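Local coordinates for 2L protein (Yaba-like disease virus, PDB 3IT8), which is an MHC class I-related poxvirus glycoprotein that binds host tumour necrosis factor, at residues Tyr109-Ala118 against Met130-Leu141; Pro209-Glu220 against Met275-Asp286. One frame throughout, in Å; residues are numbered along the deposited sequence.

Interaction 1 of 2, residues Tyr109-Ala118 against Met130-Leu141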
loop_
_atom_site.group_PDB
_atom_site.type_symbol
_atom_site.label_atom_id
_atom_site.label_comp_id
_atom_site.label_asym_id
_atom_site.label_seq_id
_atom_site.Cartn_x
_atom_site.Cartn_y
_atom_site.Cartn_z
ATOM N N TYR D 109 30.272 11.909 -20.454
ATOM C CA TYR D 109 30.652 13.173 -21.050
ATOM C C TYR D 109 31.675 12.983 -22.156
ATOM O O TYR D 109 32.271 11.913 -22.293
ATOM C CB TYR D 109 31.191 14.104 -19.980
ATOM C CG TYR D 109 32.418 13.587 -19.273
ATOM C CD1 TYR D 109 33.702 13.837 -19.773
ATOM C CD2 TYR D 109 32.305 12.915 -18.053
ATOM C CE1 TYR D 109 34.835 13.446 -19.067
ATOM C CE2 TYR D 109 33.435 12.514 -17.338
ATOM C CZ TYR D 109 34.692 12.786 -17.847
ATOM O OH TYR D 109 35.802 12.424 -17.121
ATOM N N VAL D 110 31.861 14.029 -22.952
ATOM C CA VAL D 110 32.790 13.994 -24.059
ATOM C C VAL D 110 33.881 15.003 -23.792
ATOM O O VAL D 110 33.585 16.159 -23.537
ATOM C CB VAL D 110 32.067 14.366 -25.379
ATOM C CG1 VAL D 110 33.077 14.602 -26.497
ATOM C CG2 VAL D 110 31.110 13.256 -25.769
ATOM N N GLU D 111 35.136 14.565 -23.816
ATOM C CA GLU D 111 36.245 15.490 -23.632
ATOM C C GLU D 111 37.150 15.473 -24.864
ATOM O O GLU D 111 37.136 14.536 -25.662
ATOM C CB GLU D 111 37.048 15.181 -22.373
ATOM C CG GLU D 111 37.555 13.786 -22.286
ATOM C CD GLU D 111 38.362 13.559 -21.027
ATOM O OE1 GLU D 111 37.962 14.090 -19.958
ATOM O OE2 GLU D 111 39.389 12.837 -21.103
ATOM N N THR D 112 37.924 16.541 -25.003
ATOM C CA THR D 112 38.828 16.748 -26.121
ATOM C C THR D 112 40.244 16.799 -25.585
ATOM O O THR D 112 40.443 16.886 -24.381
ATOM C CB THR D 112 38.445 18.073 -26.822
ATOM O OG1 THR D 112 37.664 17.782 -27.983
ATOM C CG2 THR D 112 39.648 18.887 -27.190
ATOM N N ALA D 113 41.234 16.718 -26.463
ATOM C CA ALA D 113 42.618 16.786 -26.005
ATOM C C ALA D 113 42.833 18.148 -25.326
ATOM O O ALA D 113 43.746 18.312 -24.515
ATOM C CB ALA D 113 43.571 16.624 -27.189
ATOM N N ASN D 114 41.969 19.111 -25.654
ATOM C CA ASN D 114 42.036 20.461 -25.103
ATOM C C ASN D 114 41.294 20.589 -23.781
ATOM O O ASN D 114 41.411 21.609 -23.100
ATOM C CB ASN D 114 41.465 21.471 -26.093
ATOM C CG ASN D 114 42.107 21.371 -27.448
ATOM O OD1 ASN D 114 43.338 21.371 -27.569
ATOM N ND2 ASN D 114 41.282 21.285 -28.488
ATOM N N GLY D 115 40.526 19.564 -23.418
ATOM C CA GLY D 115 39.787 19.598 -22.165
ATOM C C GLY D 115 38.324 19.221 -22.293
ATOM O O GLY D 115 37.836 19.031 -23.400
ATOM N N PRO D 116 37.594 19.115 -21.170
ATOM C CA PRO D 116 36.172 18.754 -21.158
ATOM C C PRO D 116 35.366 19.560 -22.150
ATOM O O PRO D 116 35.554 20.767 -22.277
ATOM C CB PRO D 116 35.756 19.022 -19.719
ATOM C CG PRO D 116 36.708 20.082 -19.287
ATOM C CD PRO D 116 38.011 19.580 -19.841
ATOM N N LEU D 117 34.457 18.883 -22.843
ATOM C CA LEU D 117 33.632 19.514 -23.860
ATOM C C LEU D 117 32.151 19.572 -23.460
ATOM O O LEU D 117 31.636 20.639 -23.124
ATOM C CB LEU D 117 33.807 18.753 -25.174
ATOM C CG LEU D 117 33.356 19.453 -26.438
ATOM C CD1 LEU D 117 34.039 20.803 -26.519
ATOM C CD2 LEU D 117 33.696 18.603 -27.638
ATOM N N ALA D 118 31.468 18.432 -23.488
ATOM C CA ALA D 118 30.048 18.384 -23.137
ATOM C C ALA D 118 29.678 17.193 -22.278
ATOM O O ALA D 118 30.205 16.095 -22.440
ATOM C CB ALA D 118 29.189 18.376 -24.391
ATOM N N MET D 130 30.373 22.002 -20.588
ATOM C CA MET D 130 31.090 21.719 -19.347
ATOM C C MET D 130 31.999 22.895 -19.052
ATOM O O MET D 130 32.571 22.983 -17.972
ATOM C CB MET D 130 31.944 20.458 -19.466
ATOM C CG MET D 130 31.157 19.165 -19.512
ATOM S SD MET D 130 32.199 17.736 -19.193
ATOM C CE MET D 130 32.726 17.347 -20.818
ATOM N N THR D 131 32.114 23.792 -20.026
ATOM C CA THR D 131 32.956 24.973 -19.921
ATOM C C THR D 131 32.178 26.168 -20.433
ATOM O O THR D 131 31.220 25.991 -21.178
ATOM C CB THR D 131 34.222 24.806 -20.779
ATOM O OG1 THR D 131 35.002 23.733 -20.254
ATOM C CG2 THR D 131 35.067 26.063 -20.768
ATOM N N HIS D 132 32.584 27.375 -20.026
ATOM C CA HIS D 132 31.949 28.617 -20.477
ATOM C C HIS D 132 32.039 28.671 -22.011
ATOM O O HIS D 132 31.114 29.131 -22.693
ATOM C CB HIS D 132 32.678 29.827 -19.877
ATOM C CG HIS D 132 34.145 29.870 -20.193
ATOM N ND1 HIS D 132 35.030 28.905 -19.758
ATOM C CD2 HIS D 132 34.878 30.752 -20.914
ATOM C CE1 HIS D 132 36.243 29.191 -20.198
ATOM N NE2 HIS D 132 36.179 30.307 -20.902
ATOM N N LYS D 133 33.165 28.171 -22.527
ATOM C CA LYS D 133 33.480 28.129 -23.953
ATOM C C LYS D 133 32.371 27.566 -24.834
ATOM O O LYS D 133 32.229 27.971 -25.984
ATOM C CB LYS D 133 34.757 27.306 -24.173
ATOM C CG LYS D 133 35.802 27.979 -25.045
ATOM C CD LYS D 133 36.372 29.223 -24.369
ATOM C CE LYS D 133 37.439 29.889 -25.230
ATOM N NZ LYS D 133 38.029 31.083 -24.566
ATOM N N GLY D 134 31.587 26.634 -24.299
ATOM C CA GLY D 134 30.520 26.024 -25.078
ATOM C C GLY D 134 31.071 24.864 -25.890
ATOM O O GLY D 134 32.256 24.538 -25.788
ATOM N N PHE D 135 30.225 24.227 -26.692
ATOM C CA PHE D 135 30.676 23.106 -27.516
ATOM C C PHE D 135 29.980 23.117 -28.869
ATOM O O PHE D 135 28.788 23.429 -28.969
ATOM C CB PHE D 135 30.417 21.773 -26.806
ATOM C CG PHE D 135 28.962 21.420 -26.679
ATOM C CD1 PHE D 135 28.300 20.765 -27.712
ATOM C CD2 PHE D 135 28.250 21.743 -25.527
ATOM C CE1 PHE D 135 26.944 20.433 -27.598
ATOM C CE2 PHE D 135 26.894 21.416 -25.400
ATOM C CZ PHE D 135 26.240 20.761 -26.438
ATOM N N PRO D 136 30.720 22.768 -29.932
ATOM C CA PRO D 136 30.177 22.739 -31.291
ATOM C C PRO D 136 29.085 21.690 -31.468
ATOM O O PRO D 136 29.295 20.513 -31.186
ATOM C CB PRO D 136 31.408 22.448 -32.143
ATOM C CG PRO D 136 32.236 21.586 -31.253
ATOM C CD PRO D 136 32.112 22.287 -29.908
ATOM N N LYS D 137 27.914 22.120 -31.926
ATOM C CA LYS D 137 26.810 21.194 -32.131
ATOM C C LYS D 137 26.958 20.446 -33.455
ATOM O O LYS D 137 26.300 20.754 -34.449
ATOM C CB LYS D 137 25.472 21.939 -32.054
ATOM C CG LYS D 137 25.068 22.278 -30.616
ATOM C CD LYS D 137 23.739 23.001 -30.542
ATOM C CE LYS D 137 23.853 24.417 -31.092
ATOM N NZ LYS D 137 22.568 25.168 -31.005
ATOM N N VAL D 138 27.834 19.445 -33.438
ATOM C CA VAL D 138 28.125 18.624 -34.600
ATOM C C VAL D 138 28.233 17.164 -34.184
ATOM O O VAL D 138 28.291 16.854 -32.996
ATOM C CB VAL D 138 29.461 19.037 -35.240
ATOM C CG1 VAL D 138 29.475 20.529 -35.462
ATOM C CG2 VAL D 138 30.618 18.628 -34.344
ATOM N N GLY D 139 28.270 16.276 -35.171
ATOM C CA GLY D 139 28.377 14.858 -34.895
ATOM C C GLY D 139 27.412 14.307 -33.859
ATOM O O GLY D 139 26.206 14.579 -33.884
ATOM N N MET D 140 27.962 13.523 -32.939
ATOM C CA MET D 140 27.192 12.894 -31.876
ATOM C C MET D 140 26.715 13.898 -30.842
ATOM O O MET D 140 26.059 13.525 -29.875
ATOM C CB MET D 140 28.051 11.864 -31.161
ATOM C CG MET D 140 29.153 12.521 -30.358
ATOM S SD MET D 140 29.885 11.452 -29.116
ATOM C CE MET D 140 31.528 11.272 -29.780
ATOM N N LEU D 141 27.046 15.167 -31.039
ATOM C CA LEU D 141 26.666 16.191 -30.079
ATOM C C LEU D 141 25.373 16.965 -30.336
ATOM O O LEU D 141 24.979 17.778 -29.504
ATOM C CB LEU D 141 27.826 17.168 -29.901
ATOM C CG LEU D 141 29.104 16.572 -29.295
ATOM C CD1 LEU D 141 30.207 17.617 -29.280
ATOM C CD2 LEU D 141 28.814 16.094 -27.882
#
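The carbonyl oxygen of V110 accepts two backbone hydrogen bonds, from L117 N at 2.9 Å and from A118 N at 3.1 Å, and the terminal methyl of M130 lies against the same spot. L117 and A118 thus both face V110, a classic beta bulge in the hairpin whose type I turn runs from T112 to G115. The segment 130-141 is tied to this bulge through M130 N, which donates to L117 O over 3.1 Å from above the carbonyl plane rather than along a lone pair. From there the M130 side chain runs past A118, and a bend at chi3 (-89°) turns its methyl back over the bulge, bringing CE to 3.7 Å from Y109 CB. Its sulfur approaches the Y109 ring obliquely, a Met-aromatic contact, while P116 CB packs against both SD and CE. The hairpin belongs to the antiparallel sheet of an MHC-like platform, and 130-141 is the first part of the connection from edge strand 126-129 to helix 148-174. On the side of the sheet that bears the helices, A118 CB sits over one face of the F135 ring, 3.8 Å from its centroid. F135 reaches this position with CG between its backbone N and carbonyl carbon (chi1 69°), and F127 of the edge strand touches F135, A118 and L141 alike. The two methyls of L117 part company: CD1 meets F135 CB at 3.8 Å, the two side chains crossing at about a right angle, and CD2 meets L141 CD1 at 4.0 Å. Farther along, V110 CG2 touches M140 SD at 4.0 Å; M140 also packs on L72 and M73 of helix 61-82, and its backbone N is hydrogen-bonded to T76 OG1.

Interaction 2 of 2, residues Pro209-Glu220 against Met275-Asp286; sequences PPDVITKWIESE and MSSQPVCVVFHD
W216 and C281 form the tightly packed part of this contact. C281 CB stands over one face of the six-membered ring, 4.0 Å from its centroid, and SG follows at 4.4 Å, a sulfur-aromatic contact. P279 CB instead meets the edge of the indole at CE3, 3.7 Å away. C281 is disulfide-linked to C202, and with W216 packed on it this is the cysteine-tryptophan core of an immunoglobulin fold, with strands 213-218 and 279-284 antiparallel neighbours in one sheet; W216 NE1 is hydrogen-bonded to D267 OD2. I213, K215 and I217 each exchange two backbone hydrogen bonds with F284, V282 and V280 respectively; the bond from F284 N to I213 O, at 2.8 Å, points nearly along the carbonyl axis. On the face away from W216, the K215 chain, extended beyond CG, runs obliquely past the F284 ring, with CD 3.4 Å from CE1, before its amine reaches a salt bridge with E236. Nearby, I217 CD1 meets V282 CG2.

Toward 275-277 the pairing comes apart. At E218 and P279, the last pair, the side chains already diverge, and S276 and S277 beyond it are poorly ordered. S219 OG, placed between its backbone N and carbonyl carbon (chi1 59°), still donates to S277 O at 2.8 Å, but the bonds from S219 N to Q278 O and from S276 OG to E218 OE1 are weak. At the other end, D211 and D286 bring their carboxylates to 4.0 Å, OD2 to OD1, their planes nearly perpendicular; both are hydrogen-bonded to the amino terminus of I1, and D211 OD2 also to T100 OG1.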
loop_
_atom_site.group_PDB
_atom_site.type_symbol
_atom_site.label_atom_id
_atom_site.label_comp_id
_atom_site.label_asym_id
_atom_site.label_seq_id
_atom_site.Cartn_x
_atom_site.Cartn_y
_atom_site.Cartn_z
ATOM N N PRO D 209 40.197 0.061 -2.776
ATOM C CA PRO D 209 39.433 0.608 -3.915
ATOM C C PRO D 209 39.836 2.078 -4.006
ATOM O O PRO D 209 39.593 2.864 -3.097
ATOM C CB PRO D 209 37.986 0.325 -3.545
ATOM C CG PRO D 209 38.008 0.314 -2.042
ATOM C CD PRO D 209 39.327 -0.338 -1.658
ATOM N N PRO D 210 40.537 2.444 -5.095
ATOM C CA PRO D 210 41.055 3.791 -5.373
ATOM C C PRO D 210 40.108 4.965 -5.408
ATOM O O PRO D 210 40.551 6.115 -5.346
ATOM C CB PRO D 210 41.824 3.607 -6.681
ATOM C CG PRO D 210 41.102 2.484 -7.340
ATOM C CD PRO D 210 40.773 1.534 -6.232
ATOM N N ASP D 211 38.813 4.690 -5.505
ATOM C CA ASP D 211 37.822 5.757 -5.516
ATOM C C ASP D 211 37.585 6.272 -4.100
ATOM O O ASP D 211 37.252 5.512 -3.181
ATOM C CB ASP D 211 36.498 5.277 -6.138
ATOM C CG ASP D 211 36.022 3.928 -5.586
ATOM O OD1 ASP D 211 36.778 2.932 -5.679
ATOM O OD2 ASP D 211 34.880 3.860 -5.076
ATOM N N VAL D 212 37.777 7.571 -3.922
ATOM C CA VAL D 212 37.571 8.200 -2.631
ATOM C C VAL D 212 37.005 9.562 -2.894
ATOM O O VAL D 212 37.385 10.227 -3.851
ATOM C CB VAL D 212 38.887 8.362 -1.838
ATOM C CG1 VAL D 212 38.726 9.419 -0.771
ATOM C CG2 VAL D 212 39.237 7.061 -1.171
ATOM N N ILE D 213 36.065 9.964 -2.057
ATOM C CA ILE D 213 35.481 11.275 -2.194
ATOM C C ILE D 213 35.482 11.920 -0.837
ATOM O O ILE D 213 35.293 11.266 0.190
ATOM C CB ILE D 213 34.062 11.223 -2.768
ATOM C CG1 ILE D 213 34.124 10.742 -4.219
ATOM C CG2 ILE D 213 33.438 12.603 -2.714
ATOM C CD1 ILE D 213 32.789 10.630 -4.896
ATOM N N THR D 214 35.694 13.221 -0.850
ATOM C CA THR D 214 35.793 13.984 0.361
ATOM C C THR D 214 34.837 15.170 0.356
ATOM O O THR D 214 34.687 15.865 -0.662
ATOM C CB THR D 214 37.246 14.461 0.507
ATOM O OG1 THR D 214 37.647 14.337 1.860
ATOM C CG2 THR D 214 37.395 15.903 0.080
ATOM N N LYS D 215 34.189 15.386 1.499
ATOM C CA LYS D 215 33.262 16.508 1.674
ATOM C C LYS D 215 33.648 17.345 2.884
ATOM O O LYS D 215 33.875 16.817 3.972
ATOM C CB LYS D 215 31.817 16.020 1.861
ATOM C CG LYS D 215 31.178 15.479 0.615
ATOM C CD LYS D 215 29.699 15.240 0.791
ATOM C CE LYS D 215 29.076 14.891 -0.554
ATOM N NZ LYS D 215 27.583 14.964 -0.544
ATOM N N TRP D 216 33.732 18.651 2.679
ATOM C CA TRP D 216 34.046 19.574 3.764
ATOM C C TRP D 216 32.759 20.241 4.235
ATOM O O TRP D 216 32.105 20.962 3.477
ATOM C CB TRP D 216 35.054 20.634 3.312
ATOM C CG TRP D 216 36.403 20.066 3.073
ATOM C CD1 TRP D 216 36.879 19.569 1.903
ATOM C CD2 TRP D 216 37.437 19.871 4.048
ATOM N NE1 TRP D 216 38.150 19.074 2.080
ATOM C CE2 TRP D 216 38.517 19.246 3.389
ATOM C CE3 TRP D 216 37.556 20.161 5.412
ATOM C CZ2 TRP D 216 39.708 18.907 4.050
ATOM C CZ3 TRP D 216 38.740 19.821 6.069
ATOM C CH2 TRP D 216 39.799 19.201 5.386
ATOM N N ILE D 217 32.403 19.987 5.490
ATOM C CA ILE D 217 31.181 20.535 6.068
ATOM C C ILE D 217 31.442 21.280 7.373
ATOM O O ILE D 217 32.163 20.787 8.241
ATOM C CB ILE D 217 30.183 19.408 6.340
ATOM C CG1 ILE D 217 29.924 18.624 5.050
ATOM C CG2 ILE D 217 28.908 19.975 6.877
ATOM C CD1 ILE D 217 29.082 17.400 5.241
ATOM N N GLU D 218 30.862 22.467 7.513
ATOM C CA GLU D 218 31.048 23.240 8.732
ATOM C C GLU D 218 30.541 22.405 9.906
ATOM O O GLU D 218 29.444 21.848 9.844
ATOM C CB GLU D 218 30.309 24.570 8.621
ATOM C CG GLU D 218 31.065 25.570 7.765
ATOM C CD GLU D 218 30.250 26.799 7.424
ATOM O OE1 GLU D 218 29.642 27.391 8.342
ATOM O OE2 GLU D 218 30.226 27.182 6.233
ATOM N N SER D 219 31.345 22.307 10.963
ATOM C CA SER D 219 30.995 21.502 12.137
ATOM C C SER D 219 29.665 21.824 12.821
ATOM O O SER D 219 29.092 20.965 13.501
ATOM C CB SER D 219 32.118 21.572 13.168
ATOM O OG SER D 219 32.341 22.907 13.566
ATOM N N GLU D 220 29.178 23.051 12.659
ATOM C CA GLU D 220 27.910 23.437 13.271
ATOM C C GLU D 220 26.801 22.472 12.844
ATOM O O GLU D 220 25.943 22.092 13.640
ATOM C CB GLU D 220 27.530 24.859 12.860
ATOM C CG GLU D 220 27.408 25.044 11.364
ATOM C CD GLU D 220 26.719 26.341 10.986
ATOM O OE1 GLU D 220 25.535 26.503 11.351
ATOM O OE2 GLU D 220 27.357 27.193 10.322
ATOM N N MET D 275 33.243 31.424 6.119
ATOM C CA MET D 275 32.522 30.450 6.933
ATOM C C MET D 275 32.230 30.935 8.346
ATOM O O MET D 275 32.274 32.134 8.625
ATOM C CB MET D 275 33.309 29.143 6.997
ATOM C CG MET D 275 34.755 29.315 7.410
ATOM S SD MET D 275 35.622 27.746 7.441
ATOM C CE MET D 275 35.945 27.495 5.693
ATOM N N SER D 276 31.931 29.992 9.237
ATOM C CA SER D 276 31.620 30.323 10.621
ATOM C C SER D 276 31.548 29.096 11.529
ATOM O O SER D 276 30.781 29.087 12.493
ATOM C CB SER D 276 30.285 31.070 10.689
ATOM O OG SER D 276 29.220 30.253 10.225
ATOM N N SER D 277 32.338 28.067 11.228
ATOM C CA SER D 277 32.336 26.849 12.042
ATOM C C SER D 277 33.575 25.992 11.838
ATOM O O SER D 277 33.800 25.033 12.572
ATOM C CB SER D 277 31.104 25.992 11.728
ATOM O OG SER D 277 29.907 26.641 12.100
ATOM N N GLN D 278 34.379 26.340 10.846
ATOM C CA GLN D 278 35.574 25.565 10.537
ATOM C C GLN D 278 35.118 24.198 10.060
ATOM O O GLN D 278 34.590 23.402 10.837
ATOM C CB GLN D 278 36.472 25.395 11.756
ATOM C CG GLN D 278 37.736 24.629 11.425
ATOM C CD GLN D 278 38.601 24.370 12.630
ATOM O OE1 GLN D 278 38.240 23.594 13.516
ATOM N NE2 GLN D 278 39.755 25.024 12.676
ATOM N N PRO D 279 35.335 23.903 8.772
ATOM C CA PRO D 279 34.917 22.614 8.234
ATOM C C PRO D 279 35.559 21.423 8.917
ATOM O O PRO D 279 36.616 21.527 9.551
ATOM C CB PRO D 279 35.314 22.716 6.768
ATOM C CG PRO D 279 36.570 23.499 6.841
ATOM C CD PRO D 279 36.197 24.604 7.806
ATOM N N VAL D 280 34.871 20.298 8.787
ATOM C CA VAL D 280 35.303 19.022 9.306
ATOM C C VAL D 280 35.399 18.169 8.031
ATOM O O VAL D 280 34.667 18.396 7.064
ATOM C CB VAL D 280 34.264 18.457 10.273
ATOM C CG1 VAL D 280 32.944 18.246 9.568
ATOM C CG2 VAL D 280 34.762 17.175 10.837
ATOM N N CYS D 281 36.307 17.208 8.001
ATOM C CA CYS D 281 36.459 16.402 6.804
ATOM C C CYS D 281 35.634 15.117 6.848
ATOM O O CYS D 281 35.774 14.313 7.772
ATOM C CB CYS D 281 37.941 16.058 6.597
ATOM S SG CYS D 281 38.296 15.193 5.033
ATOM N N VAL D 282 34.763 14.934 5.854
ATOM C CA VAL D 282 33.958 13.715 5.761
ATOM C C VAL D 282 34.515 12.891 4.604
ATOM O O VAL D 282 34.511 13.337 3.461
ATOM C CB VAL D 282 32.477 14.004 5.479
ATOM C CG1 VAL D 282 31.685 12.720 5.621
ATOM C CG2 VAL D 282 31.947 15.058 6.445
ATOM N N VAL D 283 34.991 11.690 4.915
ATOM C CA VAL D 283 35.587 10.792 3.928
ATOM C C VAL D 283 34.679 9.656 3.494
ATOM O O VAL D 283 34.237 8.863 4.326
ATOM C CB VAL D 283 36.877 10.187 4.489
ATOM C CG1 VAL D 283 37.373 9.073 3.599
ATOM C CG2 VAL D 283 37.922 11.277 4.626
ATOM N N PHE D 284 34.409 9.577 2.189
ATOM C CA PHE D 284 33.562 8.520 1.646
ATOM C C PHE D 284 34.412 7.475 0.947
ATOM O O PHE D 284 35.100 7.769 -0.023
ATOM C CB PHE D 284 32.552 9.091 0.668
ATOM C CG PHE D 284 31.581 10.030 1.293
ATOM C CD1 PHE D 284 31.874 11.382 1.400
ATOM C CD2 PHE D 284 30.357 9.565 1.777
ATOM C CE1 PHE D 284 30.959 12.263 1.978
ATOM C CE2 PHE D 284 29.428 10.440 2.361
ATOM C CZ PHE D 284 29.731 11.791 2.460
ATOM N N HIS D 285 34.362 6.251 1.454
ATOM C CA HIS D 285 35.122 5.148 0.882
ATOM C C HIS D 285 34.397 3.822 1.142
ATOM O O HIS D 285 33.552 3.744 2.029
ATOM C CB HIS D 285 36.506 5.113 1.506
ATOM C CG HIS D 285 37.379 4.038 0.957
ATOM N ND1 HIS D 285 38.033 4.155 -0.246
ATOM C CD2 HIS D 285 37.676 2.808 1.430
ATOM C CE1 HIS D 285 38.697 3.041 -0.493
ATOM N NE2 HIS D 285 38.496 2.206 0.508
ATOM N N ASP D 286 34.720 2.786 0.372
ATOM C CA ASP D 286 34.069 1.487 0.542
ATOM C C ASP D 286 34.182 0.977 1.972
ATOM O O ASP D 286 33.207 0.501 2.550
ATOM C CB ASP D 286 34.643 0.477 -0.452
ATOM C CG ASP D 286 33.965 0.555 -1.813
ATOM O OD1 ASP D 286 33.366 1.616 -2.114
ATOM O OD2 ASP D 286 34.036 -0.441 -2.576
HETATM O O HOH W 1 35.679 3.435 -2.469
#

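In the fold
The two contacts lie in different domains and follow one another along the chain, interaction 1 closing before interaction 2 opens. Their centres are 30 Å apart and their nearest atoms about 13 Å apart, so they do not touch. Interaction 1 ties strands near one edge of the eight-stranded platform sheet to the connection leading to helix 148-174; interaction 2 joins two strands of the Ig-like domain. Each nevertheless reaches the other domain: P116 and E111 of the hairpin meet Y243, while D211 and D286 at one end of 209-220/275-286 are hydrogen-bonded to I1 and T100, and weakly to G101, of the platform. Both therefore border the junction between the two domains.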